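Long-range contacts in outer protein YopM (Yersinia pestis, PDB 1JL5), which probably acts as a secreted virulence effector that alters host cell physiology, built as a leucine-rich repeat protein that binds calcium and assembles into a hollow tetramer: residues E186-L191 with K209-P214; D203-K208 with G223-E228; P333-R338 with E354-L359. All blocks are in the same frame, centred on the assembly; numbering follows the deposited sequence.

Interaction 1. Residues E186-L191 with K209-P214; sequences EELPEL and KLPDLP
Leu-188 and Leu-191 meet Pro-211 and Pro-214 in a buried apolar contact between the back loops of two consecutive leucine-rich repeats, LRR 6 and LRR 7, and the two backbones are joined by water instead of direct bonds. The evidence for packing is centred on the ring of Pro-211. Its CG lies 3.2 Å from the backbone O of Leu-188, while its CD comes to 3.5 Å from Leu-188 CB, tighter than usual for two carbons. The Leu-188 side chain runs at about a right angle to this ring, and Leu-191 slants over it. With CG turned opposite its carbonyl carbon (chi1 -51°), Leu-191 brings CG and CD1 against the Pro-211 ring, Leu-191 CD1 lying 3.8 Å from Pro-211 CD; its CB, placed by the backbone, is 3.8 Å from Pro-214 CD. Leu-188 and Leu-210 lie alongside each other and point the same way, Leu-188 CD1 3.9 Å from Leu-210 CD2.

Proline at 211 and 214 offers no N-H for pairing, and three waters bridge the gap. One donates to Glu-186 O and accepts from Lys-209 N; another accepts from Leu-188 N and donates to Lys-209 O at 2.6 Å. A third links Leu-191 N, 2.7 Å away, to Asp-212 O. Beyond the pair, Leu-191 touches Leu-171 of the preceding repeat, and Leu-213 reaches Leu-236 of the following one. Leu-210 and Leu-213 both rest on Ile-220 of strand 219-221, which ties these loops to the parallel strands of the solenoid.

Interaction 2. Residues D203-K208 with G223-E228; sequences DNNSLK and GNNILE
Asn-225 and Leu-207 mark the tight, inner part of this contact, where LRR 7 and LRR 8 run in step just after their strands. Leu-207 N points at Asn-225 OD1 at 3.0 Å, nearly straight at 165°, although the position of that oxygen is somewhat doubtful. Ile-226 N donates to Leu-207 O at 2.7 Å, and Glu-228 N to Lys-208 O at 3.0 Å. Leu-227 CD2 packs against Leu-207 CB at 3.7 Å. The amides of Asn-205 and Asn-225 lie side by side, their planes only 15° apart, and both ND2 groups bond Ala-202 O. This is the asparagine ladder of leucine-rich repeats: each buried amide bonds backbone groups of its own and neighbouring turns.

The outer parts are more open. Partly exposed Asn-204, its OD1 3.3 Å from Asn-224 CB, is steadied by its ND2 bond to Asp-203 OD2; Asn-224 touches Asn-246, a calcium ligand. Exposed Lys-208 slants across Ile-226, with Lys-208 CG 3.7 Å from Ile-226 CD1. A second subunit covers the part around Ser-206, Ile-226 and Glu-228: its Ile-330 packs on buried Ile-226, its His-348 bonds Ser-206 OG, and its Arg-310 forms a salt bridge with Glu-228, which also pairs with Lys-250 of the same chain.

Interaction 3. Residues P333-R338 with E354-L359; sequences PALPPR and ELPQNL
Leu-335 carries the apolar contact, against Pro-356 and a methyl of Leu-355. The two leucines lie side by side and point the same way, with Leu-335 CD1 3.4 Å from Leu-355 CD2, closer than two methyl carbons usually come. Both have CG opposite the carbonyl carbon (chi1 -60° in each), so the two isobutyl groups repeat one another along the stack. The Pro-356 ring comes up to the base of the Leu-335 side chain, its CD 3.7 Å from Leu-335 CB.

Contacts between carbon and backbone oxygen form a second group. Pro-356 CB sits 3.3 Å from Pro-336 O and 3.4 Å from Pro-337 O, so that one ring carbon meets two successive carbonyls.

These are equivalent proline-rich loops of LRR 13 and of the boundary between LRR 14 and LRR 15, stacked as consecutive turns of a leucine-rich repeat solenoid; both leucines also touch Leu-342 of strand 341-343.

The polar link is a single water, which accepts from Leu-335 N at 2.8 Å and donates to Glu-354 O at 2.5 Å. Within the second segment, Leu-359 N bonds Pro-356 O at 3.1 Å, closing a type I beta turn.

The remaining partners lie outside the pair: Arg-338 makes a salt bridge with Glu-320 of its own chain, and its guanidinium bonds Asn-80 O and Gly-55 O of the third subunit, while Pro-337 packs on Gly-53 of that same subunit.

All three interactions join consecutive turns of one solenoid, whose short parallel strands follow in chain order. Interactions 1 and 2 are neighbours, with centres 11 Å apart, and their segments alternate along the chain; both draw on the loop between strands 199-201 and 219-221. They touch directly, Leu-188 CG lying 3.5 Å from Leu-207 CD1. Interaction 3 follows later, flanking strand 341-343, with its centre 42 Å from that of interaction 1 and 37 Å from that of interaction 2. The leucine-proline, water-bridged pattern of interaction 1 recurs in interaction 3, while interactions 2 and 3 border different neighbouring subunits of the tetramer.

Interaction 1. Residues E186-L191 with K209-P214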
loop_
_atom_site.group_PDB
_atom_site.type_symbol
_atom_site.label_atom_id
_atom_site.label_comp_id
_atom_site.label_asym_id
_atom_site.label_seq_id
_atom_site.Cartn_x
_atom_site.Cartn_y
_atom_site.Cartn_z
ATOM N N GLU A 186 10.484 -22.136 21.988
ATOM C CA GLU A 186 9.491 -21.901 23.013
ATOM C C GLU A 186 10.258 -21.397 24.221
ATOM O O GLU A 186 9.694 -20.824 25.143
ATOM C CB GLU A 186 8.751 -23.194 23.324
ATOM C CG GLU A 186 7.944 -23.692 22.144
ATOM C CD GLU A 186 7.220 -24.978 22.441
ATOM O OE1 GLU A 186 6.396 -24.991 23.381
ATOM O OE2 GLU A 186 7.476 -25.976 21.731
ATOM N N GLU A 187 11.565 -21.612 24.187
ATOM C CA GLU A 187 12.448 -21.173 25.250
ATOM C C GLU A 187 13.814 -20.923 24.655
ATOM O O GLU A 187 14.155 -21.465 23.609
ATOM C CB GLU A 187 12.598 -22.242 26.331
ATOM C CG GLU A 187 11.345 -22.566 27.110
ATOM C CD GLU A 187 11.584 -23.677 28.118
ATOM O OE1 GLU A 187 12.481 -23.520 28.977
ATOM O OE2 GLU A 187 10.880 -24.706 28.048
ATOM N N LEU A 188 14.587 -20.085 25.324
ATOM C CA LEU A 188 15.938 -19.806 24.901
ATOM C C LEU A 188 16.773 -20.489 25.963
ATOM O O LEU A 188 16.324 -20.658 27.093
ATOM C CB LEU A 188 16.223 -18.306 24.917
ATOM C CG LEU A 188 15.619 -17.461 23.794
ATOM C CD1 LEU A 188 16.002 -16.005 23.997
ATOM C CD2 LEU A 188 16.122 -17.961 22.447
ATOM N N PRO A 189 17.981 -20.930 25.612
ATOM C CA PRO A 189 18.776 -21.577 26.653
ATOM C C PRO A 189 19.162 -20.500 27.656
ATOM O O PRO A 189 18.936 -19.315 27.414
ATOM C CB PRO A 189 19.972 -22.120 25.881
ATOM C CG PRO A 189 20.120 -21.131 24.764
ATOM C CD PRO A 189 18.695 -20.919 24.325
ATOM N N GLU A 190 19.725 -20.907 28.784
ATOM C CA GLU A 190 20.144 -19.948 29.791
ATOM C C GLU A 190 21.103 -18.989 29.110
ATOM O O GLU A 190 21.937 -19.401 28.308
ATOM C CB GLU A 190 20.838 -20.666 30.945
ATOM C CG GLU A 190 21.364 -19.739 32.015
ATOM C CD GLU A 190 21.928 -20.496 33.195
ATOM O OE1 GLU A 190 22.820 -21.345 32.984
ATOM O OE2 GLU A 190 21.476 -20.238 34.330
ATOM N N LEU A 191 20.987 -17.708 29.431
ATOM C CA LEU A 191 21.831 -16.709 28.803
ATOM C C LEU A 191 22.637 -15.891 29.793
ATOM O O LEU A 191 23.727 -15.425 29.478
ATOM C CB LEU A 191 20.959 -15.755 27.986
ATOM C CG LEU A 191 19.983 -16.400 27.004
ATOM C CD1 LEU A 191 18.979 -15.359 26.518
ATOM C CD2 LEU A 191 20.755 -17.008 25.845
ATOM N N LYS A 209 8.777 -16.482 27.765
ATOM C CA LYS A 209 9.662 -15.757 28.656
ATOM C C LYS A 209 11.053 -15.755 28.074
ATOM O O LYS A 209 11.396 -16.584 27.245
ATOM C CB LYS A 209 9.698 -16.427 30.036
ATOM C CG LYS A 209 8.357 -16.427 30.752
ATOM C CD LYS A 209 8.465 -16.982 32.170
ATOM C CE LYS A 209 7.111 -16.937 32.872
ATOM N NZ LYS A 209 7.180 -17.430 34.275
ATOM N N LEU A 210 11.844 -14.785 28.486
ATOM C CA LEU A 210 13.213 -14.712 28.042
ATOM C C LEU A 210 14.000 -15.119 29.258
ATOM O O LEU A 210 13.620 -14.797 30.381
ATOM C CB LEU A 210 13.596 -13.289 27.652
ATOM C CG LEU A 210 12.897 -12.739 26.412
ATOM C CD1 LEU A 210 13.349 -11.308 26.180
ATOM C CD2 LEU A 210 13.217 -13.611 25.211
ATOM N N PRO A 211 15.086 -15.869 29.061
ATOM C CA PRO A 211 15.878 -16.270 30.221
ATOM C C PRO A 211 16.430 -14.975 30.806
ATOM O O PRO A 211 16.368 -13.933 30.154
ATOM C CB PRO A 211 16.975 -17.124 29.599
ATOM C CG PRO A 211 16.305 -17.710 28.383
ATOM C CD PRO A 211 15.569 -16.513 27.827
ATOM N N ASP A 212 16.957 -15.018 32.023
ATOM C CA ASP A 212 17.533 -13.807 32.571
ATOM C C ASP A 212 18.624 -13.449 31.583
ATOM O O ASP A 212 19.294 -14.323 31.042
ATOM C CB ASP A 212 18.105 -14.047 33.963
ATOM C CG ASP A 212 17.022 -14.282 34.990
ATOM O OD1 ASP A 212 16.036 -13.521 34.974
ATOM O OD2 ASP A 212 17.152 -15.215 35.807
ATOM N N LEU A 213 18.789 -12.161 31.335
ATOM C CA LEU A 213 19.761 -11.713 30.367
ATOM C C LEU A 213 21.150 -11.525 30.938
ATOM O O LEU A 213 21.317 -11.157 32.101
ATOM C CB LEU A 213 19.265 -10.417 29.729
ATOM C CG LEU A 213 17.826 -10.533 29.210
ATOM C CD1 LEU A 213 17.394 -9.220 28.579
ATOM C CD2 LEU A 213 17.735 -11.676 28.202
ATOM N N PRO A 214 22.176 -11.786 30.116
ATOM C CA PRO A 214 23.565 -11.640 30.541
ATOM C C PRO A 214 23.920 -10.175 30.708
ATOM O O PRO A 214 23.475 -9.317 29.945
ATOM C CB PRO A 214 24.339 -12.297 29.407
ATOM C CG PRO A 214 23.499 -11.967 28.216
ATOM C CD PRO A 214 22.102 -12.255 28.721
HETATM O O HOH W 1 9.648 -19.117 26.989
HETATM O O HOH W 2 13.254 -18.471 27.163
HETATM O O HOH W 3 19.604 -16.799 31.575
#

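Interaction 2. Residues D203-K208 with G223-E228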
loop_
_atom_site.group_PDB
_atom_site.type_symbol
_atom_site.label_atom_id
_atom_site.label_comp_id
_atom_site.label_asym_id
_atom_site.label_seq_id
_atom_site.Cartn_x
_atom_site.Cartn_y
_atom_site.Cartn_z
ATOM N N ASP A 203 13.509 -12.899 18.133
ATOM C CA ASP A 203 12.194 -12.445 17.728
ATOM C C ASP A 203 11.559 -13.543 16.897
ATOM O O ASP A 203 12.237 -14.465 16.437
ATOM C CB ASP A 203 12.316 -11.200 16.865
ATOM C CG ASP A 203 13.222 -11.423 15.675
ATOM O OD1 ASP A 203 14.432 -11.644 15.891
ATOM O OD2 ASP A 203 12.727 -11.396 14.532
ATOM N N ASN A 204 10.253 -13.440 16.700
ATOM C CA ASN A 204 9.543 -14.404 15.887
ATOM C C ASN A 204 9.799 -15.838 16.285
ATOM O O ASN A 204 10.236 -16.661 15.489
ATOM C CB ASN A 204 9.912 -14.189 14.432
ATOM C CG ASN A 204 9.345 -12.908 13.899
ATOM O OD1 ASN A 204 8.160 -12.834 13.597
ATOM N ND2 ASN A 204 10.179 -11.877 13.804
ATOM N N ASN A 205 9.527 -16.115 17.546
ATOM C CA ASN A 205 9.657 -17.441 18.094
ATOM C C ASN A 205 8.424 -17.549 18.948
ATOM O O ASN A 205 7.525 -16.739 18.808
ATOM C CB ASN A 205 10.931 -17.544 18.916
ATOM C CG ASN A 205 12.132 -17.799 18.050
ATOM O OD1 ASN A 205 12.218 -18.846 17.415
ATOM N ND2 ASN A 205 13.056 -16.844 17.998
ATOM N N SER A 206 8.358 -18.539 19.818
ATOM C CA SER A 206 7.191 -18.648 20.671
ATOM C C SER A 206 7.650 -18.584 22.101
ATOM O O SER A 206 7.195 -19.335 22.956
ATOM C CB SER A 206 6.443 -19.946 20.383
ATOM O OG SER A 206 5.832 -19.857 19.107
ATOM N N LEU A 207 8.575 -17.668 22.352
ATOM C CA LEU A 207 9.098 -17.493 23.691
ATOM C C LEU A 207 8.009 -16.861 24.544
ATOM O O LEU A 207 7.414 -15.855 24.162
ATOM C CB LEU A 207 10.322 -16.582 23.657
ATOM C CG LEU A 207 11.480 -17.074 22.788
ATOM C CD1 LEU A 207 12.607 -16.054 22.821
ATOM C CD2 LEU A 207 11.964 -18.431 23.296
ATOM N N LYS A 208 7.729 -17.480 25.683
ATOM C CA LYS A 208 6.735 -16.946 26.593
ATOM C C LYS A 208 7.523 -16.096 27.569
ATOM O O LYS A 208 7.019 -15.118 28.119
ATOM C CB LYS A 208 6.002 -18.057 27.334
ATOM C CG LYS A 208 5.068 -18.859 26.455
ATOM C CD LYS A 208 4.175 -19.737 27.304
ATOM C CE LYS A 208 3.198 -20.524 26.454
ATOM N NZ LYS A 208 2.267 -21.324 27.302
ATOM N N GLY A 223 10.984 -9.502 19.529
ATOM C CA GLY A 223 9.643 -9.133 19.155
ATOM C C GLY A 223 8.972 -10.340 18.546
ATOM O O GLY A 223 9.629 -11.316 18.164
ATOM N N ASN A 224 7.652 -10.290 18.469
ATOM C CA ASN A 224 6.899 -11.373 17.877
ATOM C C ASN A 224 7.110 -12.721 18.493
ATOM O O ASN A 224 7.305 -13.723 17.811
ATOM C CB ASN A 224 7.170 -11.449 16.390
ATOM C CG ASN A 224 6.175 -10.672 15.613
ATOM O OD1 ASN A 224 4.982 -10.951 15.688
ATOM N ND2 ASN A 224 6.640 -9.674 14.871
ATOM N N ASN A 225 7.087 -12.725 19.807
ATOM C CA ASN A 225 7.185 -13.944 20.556
ATOM C C ASN A 225 5.881 -13.894 21.313
ATOM O O ASN A 225 4.935 -13.244 20.872
ATOM C CB ASN A 225 8.391 -13.890 21.484
ATOM C CG ASN A 225 9.636 -14.397 20.811
ATOM O OD1 ASN A 225 9.731 -15.575 20.502
ATOM N ND2 ASN A 225 10.584 -13.511 20.551
ATOM N N ILE A 226 5.807 -14.574 22.436
ATOM C CA ILE A 226 4.592 -14.521 23.217
ATOM C C ILE A 226 5.042 -14.251 24.633
ATOM O O ILE A 226 4.613 -14.893 25.584
ATOM C CB ILE A 226 3.788 -15.827 23.092
ATOM C CG1 ILE A 226 4.708 -17.038 23.242
ATOM C CG2 ILE A 226 3.095 -15.859 21.735
ATOM C CD1 ILE A 226 4.005 -18.361 22.978
ATOM N N LEU A 227 5.948 -13.286 24.738
ATOM C CA LEU A 227 6.495 -12.879 26.016
ATOM C C LEU A 227 5.423 -12.206 26.841
ATOM O O LEU A 227 4.876 -11.174 26.447
ATOM C CB LEU A 227 7.663 -11.921 25.804
ATOM C CG LEU A 227 8.846 -12.542 25.064
ATOM C CD1 LEU A 227 9.927 -11.496 24.849
ATOM C CD2 LEU A 227 9.376 -13.720 25.869
ATOM N N GLU A 228 5.125 -12.816 27.984
ATOM C CA GLU A 228 4.129 -12.308 28.915
ATOM C C GLU A 228 4.777 -11.142 29.622
ATOM O O GLU A 228 4.117 -10.210 30.059
ATOM C CB GLU A 228 3.786 -13.369 29.958
ATOM C CG GLU A 228 3.298 -14.697 29.409
ATOM C CD GLU A 228 1.918 -14.602 28.803
ATOM O OE1 GLU A 228 1.061 -13.915 29.396
ATOM O OE2 GLU A 228 1.692 -15.224 27.747
#

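Interaction 3. Residues P333-R338 with E354-L359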
loop_
_atom_site.group_PDB
_atom_site.type_symbol
_atom_site.label_atom_id
_atom_site.label_comp_id
_atom_site.label_asym_id
_atom_site.label_seq_id
_atom_site.Cartn_x
_atom_site.Cartn_y
_atom_site.Cartn_z
ATOM N N PRO A 333 1.714 18.677 20.719
ATOM C CA PRO A 333 2.393 19.688 21.523
ATOM C C PRO A 333 3.308 20.467 20.586
ATOM O O PRO A 333 3.426 20.127 19.403
ATOM C CB PRO A 333 3.177 18.857 22.532
ATOM C CG PRO A 333 3.505 17.630 21.752
ATOM C CD PRO A 333 2.211 17.330 21.034
ATOM N N ALA A 334 3.940 21.515 21.101
ATOM C CA ALA A 334 4.850 22.302 20.290
ATOM C C ALA A 334 5.825 21.305 19.688
ATOM O O ALA A 334 6.296 20.394 20.365
ATOM C CB ALA A 334 5.589 23.314 21.153
ATOM N N LEU A 335 6.114 21.460 18.408
ATOM C CA LEU A 335 7.026 20.549 17.759
ATOM C C LEU A 335 8.461 20.979 17.992
ATOM O O LEU A 335 8.814 22.136 17.786
ATOM C CB LEU A 335 6.734 20.499 16.265
ATOM C CG LEU A 335 5.321 20.037 15.925
ATOM C CD1 LEU A 335 5.126 20.082 14.422
ATOM C CD2 LEU A 335 5.097 18.631 16.473
ATOM N N PRO A 336 9.308 20.050 18.446
ATOM C CA PRO A 336 10.703 20.417 18.679
ATOM C C PRO A 336 11.324 20.901 17.374
ATOM O O PRO A 336 11.096 20.316 16.316
ATOM C CB PRO A 336 11.320 19.113 19.186
ATOM C CG PRO A 336 10.458 18.053 18.571
ATOM C CD PRO A 336 9.078 18.624 18.725
ATOM N N PRO A 337 12.089 22.004 17.424
ATOM C CA PRO A 337 12.709 22.509 16.197
ATOM C C PRO A 337 13.601 21.498 15.485
ATOM O O PRO A 337 13.906 21.658 14.314
ATOM C CB PRO A 337 13.468 23.759 16.666
ATOM C CG PRO A 337 13.574 23.596 18.161
ATOM C CD PRO A 337 12.264 22.961 18.528
ATOM N N ARG A 338 14.010 20.453 16.187
ATOM C CA ARG A 338 14.849 19.440 15.568
ATOM C C ARG A 338 13.993 18.426 14.815
ATOM O O ARG A 338 14.505 17.650 14.017
ATOM C CB ARG A 338 15.677 18.706 16.627
ATOM C CG ARG A 338 17.161 18.760 16.358
ATOM C CD ARG A 338 17.792 17.389 16.266
ATOM N NE ARG A 338 18.657 17.149 17.409
ATOM C CZ ARG A 338 19.499 16.130 17.518
ATOM N NH1 ARG A 338 19.603 15.232 16.546
ATOM N NH2 ARG A 338 20.243 16.014 18.606
ATOM N N GLU A 354 2.990 24.735 14.691
ATOM C CA GLU A 354 3.934 25.363 13.782
ATOM C C GLU A 354 5.027 24.345 13.513
ATOM O O GLU A 354 5.606 23.774 14.437
ATOM C CB GLU A 354 4.534 26.607 14.419
ATOM C CG GLU A 354 5.463 27.357 13.494
ATOM C CD GLU A 354 5.951 28.642 14.107
ATOM O OE1 GLU A 354 6.663 28.575 15.131
ATOM O OE2 GLU A 354 5.617 29.718 13.569
ATOM N N LEU A 355 5.306 24.113 12.243
ATOM C CA LEU A 355 6.306 23.137 11.868
ATOM C C LEU A 355 7.726 23.644 12.013
ATOM O O LEU A 355 8.034 24.772 11.644
ATOM C CB LEU A 355 6.063 22.692 10.430
ATOM C CG LEU A 355 4.692 22.043 10.220
ATOM C CD1 LEU A 355 4.514 21.686 8.754
ATOM C CD2 LEU A 355 4.580 20.792 11.101
ATOM N N PRO A 356 8.613 22.812 12.572
ATOM C CA PRO A 356 10.006 23.229 12.737
ATOM C C PRO A 356 10.606 23.416 11.347
ATOM O O PRO A 356 10.234 22.717 10.405
ATOM C CB PRO A 356 10.621 22.072 13.515
ATOM C CG PRO A 356 9.807 20.893 13.070
ATOM C CD PRO A 356 8.405 21.443 13.069
ATOM N N GLN A 357 11.531 24.358 11.224
ATOM C CA GLN A 357 12.148 24.680 9.945
ATOM C C GLN A 357 13.010 23.622 9.277
ATOM O O GLN A 357 13.399 23.786 8.126
ATOM C CB GLN A 357 12.946 25.979 10.085
ATOM C CG GLN A 357 12.059 27.177 10.360
ATOM C CD GLN A 357 10.887 27.241 9.399
ATOM O OE1 GLN A 357 11.065 27.158 8.182
ATOM N NE2 GLN A 357 9.680 27.389 9.941
ATOM N N ASN A 358 13.321 22.546 9.985
ATOM C CA ASN A 358 14.130 21.475 9.411
ATOM C C ASN A 358 13.256 20.241 9.182
ATOM O O ASN A 358 13.761 19.159 8.878
ATOM C CB ASN A 358 15.285 21.114 10.350
ATOM C CG ASN A 358 16.617 21.676 9.889
ATOM O OD1 ASN A 358 17.316 21.064 9.081
ATOM N ND2 ASN A 358 16.974 22.852 10.399
ATOM N N LEU A 359 11.945 20.407 9.334
ATOM C CA LEU A 359 11.036 19.285 9.139
ATOM C C LEU A 359 11.179 18.783 7.715
ATOM O O LEU A 359 11.027 19.539 6.760
ATOM C CB LEU A 359 9.588 19.701 9.393
ATOM C CG LEU A 359 8.613 18.518 9.439
ATOM C CD1 LEU A 359 8.929 17.642 10.658
ATOM C CD2 LEU A 359 7.181 19.028 9.496
HETATM O O HOH W 4 5.338 23.679 16.931
#